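Local coordinates for N-acetylgalactosaminyltransferase 7 (Homo sapiens, PDB 6IWR), which belongs to the polypeptide GalNAc transferase family, joining a GT-A type glycosyltransferase domain to a ricin-type beta-trefoil lectin domain, at residues 470-475 / 511-516; 482-487 / 497-502; 531-536 / 575-580; 566-571 / 587-592. All blocks are in the same frame, centred on the assembly; numbering follows the deposited sequence.

Interaction 1 of 4, residues 470-475 / 511-516; sequences KNVDWG and FRINEA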
loop_
_atom_site.group_PDB
_atom_site.type_symbol
_atom_site.label_atom_id
_atom_site.label_comp_id
_atom_site.label_asym_id
_atom_site.label_seq_id
_atom_site.Cartn_x
_atom_site.Cartn_y
_atom_site.Cartn_z
ATOM N N LYS A 470 1.323 -1.182 -31.210
ATOM C CA LYS A 470 2.750 -0.900 -31.229
ATOM C C LYS A 470 3.023 0.395 -30.485
ATOM O O LYS A 470 2.110 1.208 -30.313
ATOM C CB LYS A 470 3.255 -0.792 -32.663
ATOM C CG LYS A 470 3.283 -2.106 -33.404
ATOM C CD LYS A 470 3.232 -1.906 -34.919
ATOM C CE LYS A 470 1.841 -2.251 -35.444
ATOM N NZ LYS A 470 1.833 -2.602 -36.896
ATOM N N ASN A 471 4.253 0.605 -30.027
ATOM C CA ASN A 471 4.601 1.865 -29.378
ATOM C C ASN A 471 5.065 2.881 -30.413
ATOM O O ASN A 471 5.728 2.524 -31.386
ATOM C CB ASN A 471 5.704 1.664 -28.341
ATOM C CG ASN A 471 5.215 0.955 -27.110
ATOM O OD1 ASN A 471 4.084 1.179 -26.658
ATOM N ND2 ASN A 471 6.053 0.080 -26.555
ATOM N N VAL A 472 4.711 4.146 -30.204
ATOM C CA VAL A 472 5.388 5.217 -30.932
ATOM C C VAL A 472 6.754 5.487 -30.318
ATOM O O VAL A 472 7.769 5.544 -31.021
ATOM C CB VAL A 472 4.540 6.504 -30.968
ATOM C CG1 VAL A 472 5.322 7.601 -31.680
ATOM C CG2 VAL A 472 3.225 6.265 -31.671
ATOM N N ASP A 473 6.799 5.637 -28.997
ATOM C CA ASP A 473 8.021 5.936 -28.272
ATOM C C ASP A 473 7.826 5.476 -26.829
ATOM O O ASP A 473 6.699 5.224 -26.385
ATOM C CB ASP A 473 8.339 7.431 -28.376
ATOM C CG ASP A 473 9.817 7.736 -28.260
ATOM O OD1 ASP A 473 10.544 6.965 -27.616
ATOM O OD2 ASP A 473 10.249 8.783 -28.798
ATOM N N TRP A 474 8.934 5.337 -26.103
ATOM C CA TRP A 474 8.864 4.936 -24.705
ATOM C C TRP A 474 10.075 5.504 -23.981
ATOM O O TRP A 474 11.096 5.823 -24.594
ATOM C CB TRP A 474 8.803 3.406 -24.549
ATOM C CG TRP A 474 10.032 2.713 -25.063
ATOM C CD1 TRP A 474 10.294 2.338 -26.351
ATOM C CD2 TRP A 474 11.176 2.343 -24.302
ATOM N NE1 TRP A 474 11.528 1.747 -26.439
ATOM C CE2 TRP A 474 12.096 1.741 -25.192
ATOM C CE3 TRP A 474 11.520 2.461 -22.950
ATOM C CZ2 TRP A 474 13.339 1.254 -24.771
ATOM C CZ3 TRP A 474 12.758 1.971 -22.530
ATOM C CH2 TRP A 474 13.646 1.370 -23.438
ATOM N N GLY A 475 9.953 5.624 -22.666
ATOM C CA GLY A 475 11.077 6.029 -21.846
ATOM C C GLY A 475 10.677 6.951 -20.708
ATOM O O GLY A 475 9.497 7.016 -20.329
ATOM N N PHE A 511 7.401 5.702 -19.193
ATOM C CA PHE A 511 6.105 5.728 -19.865
ATOM C C PHE A 511 6.264 5.228 -21.294
ATOM O O PHE A 511 7.373 5.122 -21.822
ATOM C CB PHE A 511 5.494 7.127 -19.842
ATOM C CG PHE A 511 5.238 7.641 -18.452
ATOM C CD1 PHE A 511 6.245 8.297 -17.739
ATOM C CD2 PHE A 511 3.998 7.447 -17.841
ATOM C CE1 PHE A 511 6.013 8.750 -16.457
ATOM C CE2 PHE A 511 3.765 7.897 -16.560
ATOM C CZ PHE A 511 4.762 8.560 -15.873
ATOM N N ARG A 512 5.145 4.881 -21.909
ATOM C CA ARG A 512 5.143 4.582 -23.333
ATOM C C ARG A 512 3.909 5.219 -23.944
ATOM O O ARG A 512 2.863 5.330 -23.298
ATOM C CB ARG A 512 5.179 3.061 -23.638
ATOM C CG ARG A 512 4.139 2.264 -22.893
ATOM C CD ARG A 512 4.471 0.796 -22.832
ATOM N NE ARG A 512 3.325 0.036 -23.290
ATOM C CZ ARG A 512 2.328 -0.366 -22.505
ATOM N NH1 ARG A 512 2.338 -0.097 -21.188
ATOM N NH2 ARG A 512 1.319 -1.048 -23.045
ATOM N N ILE A 513 4.046 5.667 -25.185
ATOM C CA ILE A 513 2.927 6.201 -25.946
ATOM C C ILE A 513 2.615 5.253 -27.093
ATOM O O ILE A 513 3.510 4.839 -27.839
ATOM C CB ILE A 513 3.200 7.624 -26.464
ATOM C CG1 ILE A 513 1.878 8.281 -26.852
ATOM C CG2 ILE A 513 4.055 7.585 -27.679
ATOM C CD1 ILE A 513 2.055 9.631 -27.397
ATOM N N ASN A 514 1.331 4.949 -27.233
ATOM C CA ASN A 514 0.721 4.056 -28.201
ATOM C C ASN A 514 0.637 4.670 -29.585
ATOM O O ASN A 514 0.531 5.885 -29.745
ATOM C CB ASN A 514 -0.726 3.776 -27.796
ATOM C CG ASN A 514 -0.895 2.440 -27.279
ATOM O OD1 ASN A 514 0.008 1.610 -27.418
ATOM N ND2 ASN A 514 -2.054 2.170 -26.688
ATOM N N GLU A 515 0.559 3.794 -30.587
ATOM C CA GLU A 515 -0.040 4.203 -31.851
ATOM C C GLU A 515 -1.527 4.499 -31.705
ATOM O O GLU A 515 -2.117 5.105 -32.606
ATOM C CB GLU A 515 0.146 3.143 -32.926
ATOM C CG GLU A 515 1.541 3.072 -33.511
ATOM C CD GLU A 515 1.614 2.101 -34.678
ATOM O OE1 GLU A 515 0.619 1.368 -34.898
ATOM O OE2 GLU A 515 2.649 2.085 -35.378
ATOM N N ALA A 516 -2.155 4.073 -30.606
ATOM C CA ALA A 516 -3.547 4.408 -30.339
ATOM C C ALA A 516 -3.684 5.705 -29.558
ATOM O O ALA A 516 -4.791 6.052 -29.127
ATOM C CB ALA A 516 -4.240 3.274 -29.591
#
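The side chains of Val-472 and Ile-513 run alongside each other at a classic beta bulge in the beta-trefoil lectin domain, where two residues, Val-472 and Asp-473, are set against the single Ile-513. CB of Val-472 meets CG2 of Ile-513 at 3.5 Å. The bulge is read in the backbone: Val-472 N gives a hydrogen bond to Ile-513 O (2.7 Å), while Ile-513 N reaches Asp-473 O (2.9 Å). Beyond it the antiparallel pairing runs on, with Gly-475 and Phe-511 exchanging two bonds. Trp-474 and Arg-512 share the other face, their CB atoms 3.8 Å apart; the indole turns off to pack against Pro-425 and Gln-428. Arg-512 leaves its backbone with CG between N and the carbonyl carbon (chi1 51°) and passes Asn-471 obliquely. The amide and guanidinium planes stand 70° apart, with OD1 of Asn-471 at the guanidinium edge. Both find their strongest polar partners outside the pair: Asn-471 ND2 bonds to Ala-422 O, and Arg-512 NH1 to Tyr-522 O. At the solvent end, Lys-470 and Glu-515 touch, CE to OE1, but NZ stays 4.6 Å from OE1; the firm link is backbone, Glu-515 N to Lys-470 O at 3.0 Å.

Interaction 2 of 4, residues 482-487 / 497-502; sequences TAYCID and VELGPC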
loop_
_atom_site.group_PDB
_atom_site.type_symbol
_atom_site.label_atom_id
_atom_site.label_comp_id
_atom_site.label_asym_id
_atom_site.label_seq_id
_atom_site.Cartn_x
_atom_site.Cartn_y
_atom_site.Cartn_z
ATOM N N THR A 482 16.206 20.031 -18.775
ATOM C CA THR A 482 16.057 20.029 -17.326
ATOM C C THR A 482 16.407 18.646 -16.796
ATOM O O THR A 482 16.657 17.694 -17.542
ATOM C CB THR A 482 14.632 20.363 -16.851
ATOM O OG1 THR A 482 13.875 19.144 -16.746
ATOM C CG2 THR A 482 13.916 21.343 -17.778
ATOM N N ALA A 483 16.384 18.538 -15.482
ATOM C CA ALA A 483 16.631 17.287 -14.792
ATOM C C ALA A 483 15.372 16.828 -14.063
ATOM O O ALA A 483 15.446 16.130 -13.053
ATOM C CB ALA A 483 17.802 17.448 -13.832
ATOM N N TYR A 484 14.208 17.251 -14.548
ATOM C CA TYR A 484 12.939 16.868 -13.963
ATOM C C TYR A 484 12.191 15.957 -14.915
ATOM O O TYR A 484 12.236 16.145 -16.132
ATOM C CB TYR A 484 12.104 18.088 -13.626
ATOM C CG TYR A 484 12.687 18.905 -12.504
ATOM C CD1 TYR A 484 12.686 18.423 -11.183
ATOM C CD2 TYR A 484 13.221 20.168 -12.744
ATOM C CE1 TYR A 484 13.212 19.190 -10.120
ATOM C CE2 TYR A 484 13.749 20.940 -11.694
ATOM C CZ TYR A 484 13.748 20.441 -10.387
ATOM O OH TYR A 484 14.269 21.203 -9.362
ATOM N N CYS A 485 11.541 14.949 -14.347
ATOM C CA CYS A 485 10.853 13.897 -15.077
ATOM C C CYS A 485 9.428 13.772 -14.547
ATOM O O CYS A 485 9.170 13.971 -13.353
ATOM C CB CYS A 485 11.571 12.541 -14.929
ATOM S SG CYS A 485 12.965 12.286 -16.054
ATOM N N ILE A 486 8.492 13.463 -15.443
ATOM C CA ILE A 486 7.180 13.078 -14.964
ATOM C C ILE A 486 7.363 11.764 -14.242
ATOM O O ILE A 486 8.159 10.912 -14.663
ATOM C CB ILE A 486 6.155 12.975 -16.106
ATOM C CG1 ILE A 486 6.032 14.335 -16.831
ATOM C CG2 ILE A 486 4.810 12.512 -15.545
ATOM C CD1 ILE A 486 5.002 14.411 -17.951
ATOM N N ASP A 487 6.694 11.614 -13.104
ATOM C CA ASP A 487 6.820 10.332 -12.447
ATOM C C ASP A 487 5.597 10.041 -11.595
ATOM O O ASP A 487 4.927 10.936 -11.068
ATOM C CB ASP A 487 8.173 10.259 -11.721
ATOM C CG ASP A 487 8.088 10.018 -10.236
ATOM O OD1 ASP A 487 7.619 8.961 -9.754
ATOM O OD2 ASP A 487 8.625 10.889 -9.555
ATOM N N VAL A 497 -0.341 12.344 -11.323
ATOM C CA VAL A 497 1.066 12.226 -11.662
ATOM C C VAL A 497 1.754 13.534 -11.314
ATOM O O VAL A 497 1.146 14.601 -11.396
ATOM C CB VAL A 497 1.182 11.863 -13.158
ATOM C CG1 VAL A 497 1.794 12.977 -13.984
ATOM C CG2 VAL A 497 1.877 10.539 -13.348
ATOM N N GLU A 498 3.013 13.457 -10.885
ATOM C CA GLU A 498 3.762 14.633 -10.450
ATOM C C GLU A 498 5.081 14.741 -11.204
ATOM O O GLU A 498 5.425 13.911 -12.059
ATOM C CB GLU A 498 4.024 14.583 -8.946
ATOM C CG GLU A 498 2.871 13.996 -8.167
ATOM C CD GLU A 498 3.150 13.914 -6.678
ATOM O OE1 GLU A 498 4.166 14.493 -6.239
ATOM O OE2 GLU A 498 2.355 13.269 -5.952
ATOM N N LEU A 499 5.825 15.789 -10.868
ATOM C CA LEU A 499 7.169 16.002 -11.384
ATOM C C LEU A 499 8.176 15.645 -10.300
ATOM O O LEU A 499 7.983 15.977 -9.129
ATOM C CB LEU A 499 7.362 17.455 -11.826
ATOM C CG LEU A 499 8.528 17.777 -12.765
ATOM C CD1 LEU A 499 8.161 17.346 -14.162
ATOM C CD2 LEU A 499 8.922 19.264 -12.726
ATOM N N GLY A 500 9.243 14.956 -10.679
ATOM C CA GLY A 500 10.311 14.705 -9.740
ATOM C C GLY A 500 11.659 14.723 -10.420
ATOM O O GLY A 500 11.757 14.740 -11.649
ATOM N N PRO A 501 12.729 14.723 -9.633
ATOM C CA PRO A 501 14.069 14.685 -10.226
ATOM C C PRO A 501 14.288 13.375 -10.968
ATOM O O PRO A 501 13.939 12.299 -10.476
ATOM C CB PRO A 501 15.008 14.832 -9.020
ATOM C CG PRO A 501 14.164 14.769 -7.818
ATOM C CD PRO A 501 12.751 14.985 -8.188
ATOM N N CYS A 502 14.833 13.483 -12.178
ATOM C CA CYS A 502 15.118 12.312 -12.998
ATOM C C CYS A 502 16.187 11.460 -12.338
ATOM O O CYS A 502 17.162 11.975 -11.778
ATOM C CB CYS A 502 15.594 12.726 -14.388
ATOM S SG CYS A 502 14.380 13.634 -15.395
#
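Cys-502 and Cys-485, the two residues most deeply covered here, are joined by a disulfide whose SG atoms lie 2.1 Å apart. Each SG stands anti to its own carbonyl carbon, and the bridge turns through a chi3 of 100°. The bridge is offset by two residues from the strand register: Cys-485 sits opposite Gly-500, bonded in both directions, with Cys-485 N to Gly-500 O at 2.7 Å. Cys-502 instead sends its N to Ala-483 O (2.9 Å). Covalent bond and backbone bond thus hold the same end of the segments. The whole is a beta hairpin of the ricin-type trefoil, antiparallel strands 484-487 and 498-501, with Asp-487 and Glu-498 forming a second hydrogen-bonded pair. Leu-499 is the next most covered residue. With CG anti to its backbone N (chi1 -162°) it swings its methyls back over the partner strand, CD2 to CB of Tyr-484 at 3.5 Å and CD1 beside the carbonyl of Cys-485. The side chains of Leu-499 and Tyr-484 cross at about a right angle, and the tyrosine ring carries on to meet His-573. Leu-499 and Ile-486, which share a face, also pack on Trp-589 and Val-575. Further along, CG2 of Ile-486 meets CG1 of Val-497 at 3.4 Å. At the hairpin's margin, Pro-501 packs on Thr-277 of the second subunit.

Interaction 3 of 4, residues 531-536 / 575-580; sequences DGSKVM and VFISNC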
loop_
_atom_site.group_PDB
_atom_site.type_symbol
_atom_site.label_atom_id
_atom_site.label_comp_id
_atom_site.label_asym_id
_atom_site.label_seq_id
_atom_site.Cartn_x
_atom_site.Cartn_y
_atom_site.Cartn_z
ATOM N N ASP A 531 -12.209 18.238 -12.540
ATOM C CA ASP A 531 -12.337 19.427 -13.360
ATOM C C ASP A 531 -10.949 20.034 -13.516
ATOM O O ASP A 531 -10.748 20.981 -14.272
ATOM C CB ASP A 531 -13.324 20.436 -12.729
ATOM C CG ASP A 531 -14.262 19.796 -11.686
ATOM O OD1 ASP A 531 -13.869 19.714 -10.492
ATOM O OD2 ASP A 531 -15.391 19.391 -12.058
ATOM N N GLY A 532 -9.990 19.480 -12.795
ATOM C CA GLY A 532 -8.644 19.997 -12.859
ATOM C C GLY A 532 -8.114 20.134 -14.285
ATOM O O GLY A 532 -8.754 19.815 -15.298
ATOM N N SER A 533 -6.912 20.696 -14.342
ATOM C CA SER A 533 -5.991 20.553 -15.455
ATOM C C SER A 533 -4.889 19.573 -15.116
ATOM O O SER A 533 -3.854 19.548 -15.796
ATOM C CB SER A 533 -5.391 21.912 -15.810
ATOM O OG SER A 533 -6.266 22.646 -16.657
ATOM N N LYS A 534 -5.069 18.817 -14.033
ATOM C CA LYS A 534 -4.116 17.810 -13.609
ATOM C C LYS A 534 -4.216 16.586 -14.502
ATOM O O LYS A 534 -5.259 16.291 -15.100
ATOM C CB LYS A 534 -4.352 17.387 -12.167
ATOM C CG LYS A 534 -4.128 18.446 -11.144
ATOM C CD LYS A 534 -5.109 18.241 -9.995
ATOM C CE LYS A 534 -4.427 18.110 -8.648
ATOM N NZ LYS A 534 -5.081 19.003 -7.645
ATOM N N VAL A 535 -3.098 15.873 -14.579
ATOM C CA VAL A 535 -2.990 14.621 -15.302
ATOM C C VAL A 535 -3.086 13.493 -14.297
ATOM O O VAL A 535 -2.313 13.428 -13.333
ATOM C CB VAL A 535 -1.676 14.557 -16.084
ATOM C CG1 VAL A 535 -1.554 13.240 -16.815
ATOM C CG2 VAL A 535 -1.626 15.720 -17.019
ATOM N N MET A 536 -4.025 12.603 -14.535
ATOM C CA MET A 536 -4.370 11.523 -13.643
ATOM C C MET A 536 -3.928 10.208 -14.275
ATOM O O MET A 536 -3.730 10.123 -15.488
ATOM C CB MET A 536 -5.879 11.572 -13.405
ATOM C CG MET A 536 -6.480 10.600 -12.413
ATOM S SD MET A 536 -8.278 10.732 -12.544
ATOM C CE MET A 536 -8.450 10.805 -14.327
ATOM N N VAL A 575 2.563 18.714 -12.611
ATOM C CA VAL A 575 2.338 18.371 -14.008
ATOM C C VAL A 575 0.887 18.680 -14.344
ATOM O O VAL A 575 -0.031 18.155 -13.700
ATOM C CB VAL A 575 2.653 16.894 -14.291
ATOM C CG1 VAL A 575 2.148 16.524 -15.675
ATOM C CG2 VAL A 575 4.139 16.622 -14.150
ATOM N N PHE A 576 0.669 19.505 -15.355
ATOM C CA PHE A 576 -0.703 19.820 -15.740
ATOM C C PHE A 576 -0.728 20.043 -17.244
ATOM O O PHE A 576 0.304 19.953 -17.913
ATOM C CB PHE A 576 -1.217 21.035 -14.962
ATOM C CG PHE A 576 -0.299 22.211 -15.033
ATOM C CD1 PHE A 576 -0.374 23.094 -16.110
ATOM C CD2 PHE A 576 0.664 22.431 -14.054
ATOM C CE1 PHE A 576 0.479 24.188 -16.210
ATOM C CE2 PHE A 576 1.533 23.534 -14.152
ATOM C CZ PHE A 576 1.431 24.409 -15.234
ATOM N N ILE A 577 -1.919 20.320 -17.781
ATOM C CA ILE A 577 -2.077 20.742 -19.173
ATOM C C ILE A 577 -2.630 22.163 -19.195
ATOM O O ILE A 577 -3.566 22.488 -18.460
ATOM C CB ILE A 577 -2.987 19.800 -19.988
ATOM C CG1 ILE A 577 -4.375 19.698 -19.366
ATOM C CG2 ILE A 577 -2.390 18.430 -20.128
ATOM C CD1 ILE A 577 -5.351 18.944 -20.235
ATOM N N SER A 578 -2.048 23.009 -20.034
ATOM C CA SER A 578 -2.479 24.390 -20.179
ATOM C C SER A 578 -2.485 24.736 -21.665
ATOM O O SER A 578 -2.075 23.929 -22.497
ATOM C CB SER A 578 -1.570 25.319 -19.389
ATOM O OG SER A 578 -0.235 24.988 -19.670
ATOM N N ASN A 579 -2.969 25.938 -22.007
ATOM C CA ASN A 579 -3.115 26.338 -23.410
ATOM C C ASN A 579 -1.757 26.423 -24.092
ATOM O O ASN A 579 -0.832 27.036 -23.559
ATOM C CB ASN A 579 -3.825 27.685 -23.499
ATOM C CG ASN A 579 -5.298 27.567 -23.267
ATOM O OD1 ASN A 579 -6.013 27.007 -24.083
ATOM N ND2 ASN A 579 -5.769 28.081 -22.148
ATOM N N CYS A 580 -1.628 25.827 -25.274
ATOM C CA CYS A 580 -0.303 25.737 -25.881
ATOM C C CYS A 580 0.275 27.124 -26.079
ATOM O O CYS A 580 -0.391 28.019 -26.607
ATOM C CB CYS A 580 -0.329 24.984 -27.218
ATOM S SG CYS A 580 -0.549 23.174 -27.116
#
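Ser-533 and Ile-577 are joined through the backbone, Ile-577 N to Ser-533 O at 2.9 Å. On the inner side the fit is apolar. CG2 of Val-535 is the shared atom, 4.1 Å from CG1 of Val-575 and 4.2 Å from CG2 of Ile-577; Val-575 crosses it obliquely and Ile-577 at about a right angle. The valine turns CG1 anti to its backbone N (chi1 179°), which leaves CG2 to bridge the two alternate residues of the facing strand. Outward, the contact thins. On the outer side the side chain of Ser-533 lies near the carbonyl of Ile-577, and Lys-534 points away from the partner into an exposed position. Phe-576 offers its CB to Ser-533 O, but its ring turns away from the 531-536 segment. With their axes at 120°, the strands meet briefly rather than run together as a sheet. The contact joins strand 534-539, an edge of the five-stranded sheet, to strand 575-578 of the hairpin with 565-568, within the beta-trefoil: Val-535 O takes a backbone bond from Val-497 N, while Phe-576 and Ser-578 pair with strand 565-568, whose Leu-566 packs against Val-535, Val-575 and Ile-577.

Interaction 4 of 4, residues 566-571 / 587-592; sequences LDRSEV and QKWEMN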
loop_
_atom_site.group_PDB
_atom_site.type_symbol
_atom_site.label_atom_id
_atom_site.label_comp_id
_atom_site.label_asym_id
_atom_site.label_seq_id
_atom_site.Cartn_x
_atom_site.Cartn_y
_atom_site.Cartn_z
ATOM N N LEU A 566 0.945 19.474 -22.678
ATOM C CA LEU A 566 1.476 19.056 -21.389
ATOM C C LEU A 566 2.372 20.176 -20.852
ATOM O O LEU A 566 3.173 20.749 -21.592
ATOM C CB LEU A 566 2.228 17.725 -21.530
ATOM C CG LEU A 566 2.424 16.946 -20.216
ATOM C CD1 LEU A 566 1.098 16.827 -19.474
ATOM C CD2 LEU A 566 3.026 15.573 -20.412
ATOM N N ASP A 567 2.204 20.537 -19.581
ATOM C CA ASP A 567 2.962 21.643 -18.990
ATOM C C ASP A 567 3.434 21.207 -17.612
ATOM O O ASP A 567 2.952 20.217 -17.056
ATOM C CB ASP A 567 2.122 22.945 -18.876
ATOM C CG ASP A 567 2.974 24.254 -18.888
ATOM O OD1 ASP A 567 4.226 24.231 -18.714
ATOM O OD2 ASP A 567 2.348 25.330 -19.089
ATOM N N ARG A 568 4.382 21.947 -17.057
ATOM C CA ARG A 568 4.949 21.655 -15.748
ATOM C C ARG A 568 5.308 22.926 -14.990
ATOM O O ARG A 568 5.493 23.956 -15.598
ATOM C CB ARG A 568 6.183 20.765 -15.894
ATOM C CG ARG A 568 7.450 21.512 -16.231
ATOM C CD ARG A 568 8.507 20.582 -16.750
ATOM N NE ARG A 568 9.572 21.324 -17.380
ATOM C CZ ARG A 568 9.814 21.311 -18.676
ATOM N NH1 ARG A 568 9.067 20.593 -19.478
ATOM N NH2 ARG A 568 10.804 22.021 -19.167
ATOM N N SER A 569 5.400 22.854 -13.667
ATOM C CA SER A 569 5.908 23.979 -12.893
ATOM C C SER A 569 7.374 23.931 -12.480
ATOM O O SER A 569 8.040 24.945 -12.483
ATOM C CB SER A 569 5.063 24.236 -11.664
ATOM O OG SER A 569 5.595 25.323 -10.948
ATOM N N GLU A 570 7.884 22.766 -12.145
ATOM C CA GLU A 570 9.258 22.629 -11.653
ATOM C C GLU A 570 9.466 23.075 -10.223
ATOM O O GLU A 570 9.888 22.299 -9.389
ATOM C CB GLU A 570 10.254 23.394 -12.525
ATOM C CG GLU A 570 10.029 23.294 -14.020
ATOM C CD GLU A 570 11.321 23.169 -14.797
ATOM O OE1 GLU A 570 12.375 23.030 -14.159
ATOM O OE2 GLU A 570 11.288 23.199 -16.037
ATOM N N VAL A 571 9.185 24.330 -9.942
ATOM C CA VAL A 571 9.336 24.841 -8.597
ATOM C C VAL A 571 8.368 24.151 -7.656
ATOM O O VAL A 571 8.691 23.852 -6.522
ATOM C CB VAL A 571 9.148 26.354 -8.562
ATOM C CG1 VAL A 571 7.874 26.734 -9.283
ATOM C CG2 VAL A 571 9.131 26.853 -7.135
ATOM N N GLN A 587 6.566 23.678 -21.497
ATOM C CA GLN A 587 5.772 22.816 -22.351
ATOM C C GLN A 587 6.630 22.021 -23.313
ATOM O O GLN A 587 6.102 21.489 -24.282
ATOM C CB GLN A 587 4.735 23.634 -23.112
ATOM C CG GLN A 587 3.594 24.089 -22.253
ATOM C CD GLN A 587 2.670 25.031 -22.981
ATOM O OE1 GLN A 587 1.776 25.630 -22.380
ATOM N NE2 GLN A 587 2.888 25.185 -24.282
ATOM N N LYS A 588 7.929 21.918 -23.066
ATOM C CA LYS A 588 8.837 21.203 -23.949
ATOM C C LYS A 588 9.363 19.983 -23.216
ATOM O O LYS A 588 9.844 20.097 -22.083
ATOM C CB LYS A 588 9.982 22.105 -24.422
ATOM C CG LYS A 588 9.673 22.761 -25.774
ATOM C CD LYS A 588 10.239 24.158 -25.973
ATOM C CE LYS A 588 9.119 25.086 -26.479
ATOM N NZ LYS A 588 9.569 26.141 -27.429
ATOM N N TRP A 589 9.238 18.816 -23.855
ATOM C CA TRP A 589 9.508 17.528 -23.230
ATOM C C TRP A 589 10.282 16.651 -24.193
ATOM O O TRP A 589 10.106 16.757 -25.407
ATOM C CB TRP A 589 8.231 16.773 -22.872
ATOM C CG TRP A 589 7.323 17.512 -22.012
ATOM C CD1 TRP A 589 6.337 18.370 -22.399
ATOM C CD2 TRP A 589 7.280 17.460 -20.587
ATOM N NE1 TRP A 589 5.682 18.873 -21.293
ATOM C CE2 TRP A 589 6.249 18.329 -20.169
ATOM C CE3 TRP A 589 8.022 16.770 -19.620
ATOM C CZ2 TRP A 589 5.948 18.526 -18.839
ATOM C CZ3 TRP A 589 7.710 16.959 -18.299
ATOM C CH2 TRP A 589 6.686 17.832 -17.920
ATOM N N GLU A 590 11.114 15.763 -23.647
ATOM C CA GLU A 590 11.718 14.679 -24.404
ATOM C C GLU A 590 11.246 13.335 -23.861
ATOM O O GLU A 590 10.892 13.196 -22.683
ATOM C CB GLU A 590 13.257 14.718 -24.374
ATOM C CG GLU A 590 13.927 15.696 -23.443
ATOM C CD GLU A 590 15.449 15.679 -23.599
ATOM O OE1 GLU A 590 15.935 14.885 -24.411
ATOM O OE2 GLU A 590 16.167 16.457 -22.929
ATOM N N MET A 591 11.247 12.326 -24.732
ATOM C CA MET A 591 11.016 10.952 -24.297
ATOM C C MET A 591 12.233 10.125 -24.677
ATOM O O MET A 591 12.459 9.827 -25.854
ATOM C CB MET A 591 9.738 10.361 -24.886
ATOM C CG MET A 591 9.234 9.095 -24.162
ATOM S SD MET A 591 7.608 8.593 -24.799
ATOM C CE MET A 591 6.804 7.863 -23.381
ATOM N N ASN A 592 12.995 9.739 -23.674
ATOM C CA ASN A 592 14.261 9.058 -23.859
ATOM C C ASN A 592 14.126 7.635 -23.372
ATOM O O ASN A 592 13.570 7.393 -22.292
ATOM C CB ASN A 592 15.364 9.788 -23.104
ATOM C CG ASN A 592 15.374 11.238 -23.422
ATOM O OD1 ASN A 592 15.461 11.594 -24.586
ATOM N ND2 ASN A 592 15.212 12.093 -22.411
#
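Asp-567 and Gln-587 mark the closest approach of the two backbones, CA to CA 4.5 Å; beyond them strands 566-568 and 589-592 diverge, crossing at 103° with axes 10.1 Å apart. No strand pairing joins them, so side chains bind one backbone to the other. NE1 of Trp-589 gives a hydrogen bond to Leu-566 O (3.1 Å), which lies in the indole plane, although the donor stands above the carbonyl plane. Gln-587 and Trp-589 form the Gln-x-Trp signature of ricin-type beta-trefoils, whose tryptophan here lies between two side chains. Leu-566 packs over one face, offset toward the rim. Arg-568 covers the opposite face, with NH1 3.6 Å above the ring plane. CZ lies 4.7 Å from the centroid of the six-membered ring, a cation-pi contact over the ring face, with the guanidinium standing on its edge, the two planes 80° apart. Two partners hold the guanidinium: NH1 bonds to Lys-588 O (2.8 Å) and NE forms a salt bridge with OE2 of Glu-570 (2.9 Å). The extended chain before it lays CD against CH2 of the indole at 3.5 Å. Beside the pair, Asp-567 CG rests on Gln-587 CG, and OD2 of Asp-567 is hydrogen-bonded to Ser-578 OG.

Interactions 2 and 4 are the buried contacts, their centres about 8 Å apart, and they meet where Ile-486 packs on both Leu-566 and Trp-589. Interactions 1 and 3 are partly buried; each takes in one of the two outermost strands of the same five-stranded antiparallel sheet, 471-474 and 534-539. Chemistry follows place. Interactions 1 and 2 are true strand pairings, the second closed by a covalent bridge, whereas 3 and 4 join non-paired strands, one through a single backbone bond and valine packing, the other through a tryptophan and an arginine. Strands 565-568 and 575-578 pair with each other and so tie 4 to 3, Val-497 ties 2 to 3, and Met-591 of 587-592 packs against interaction 1.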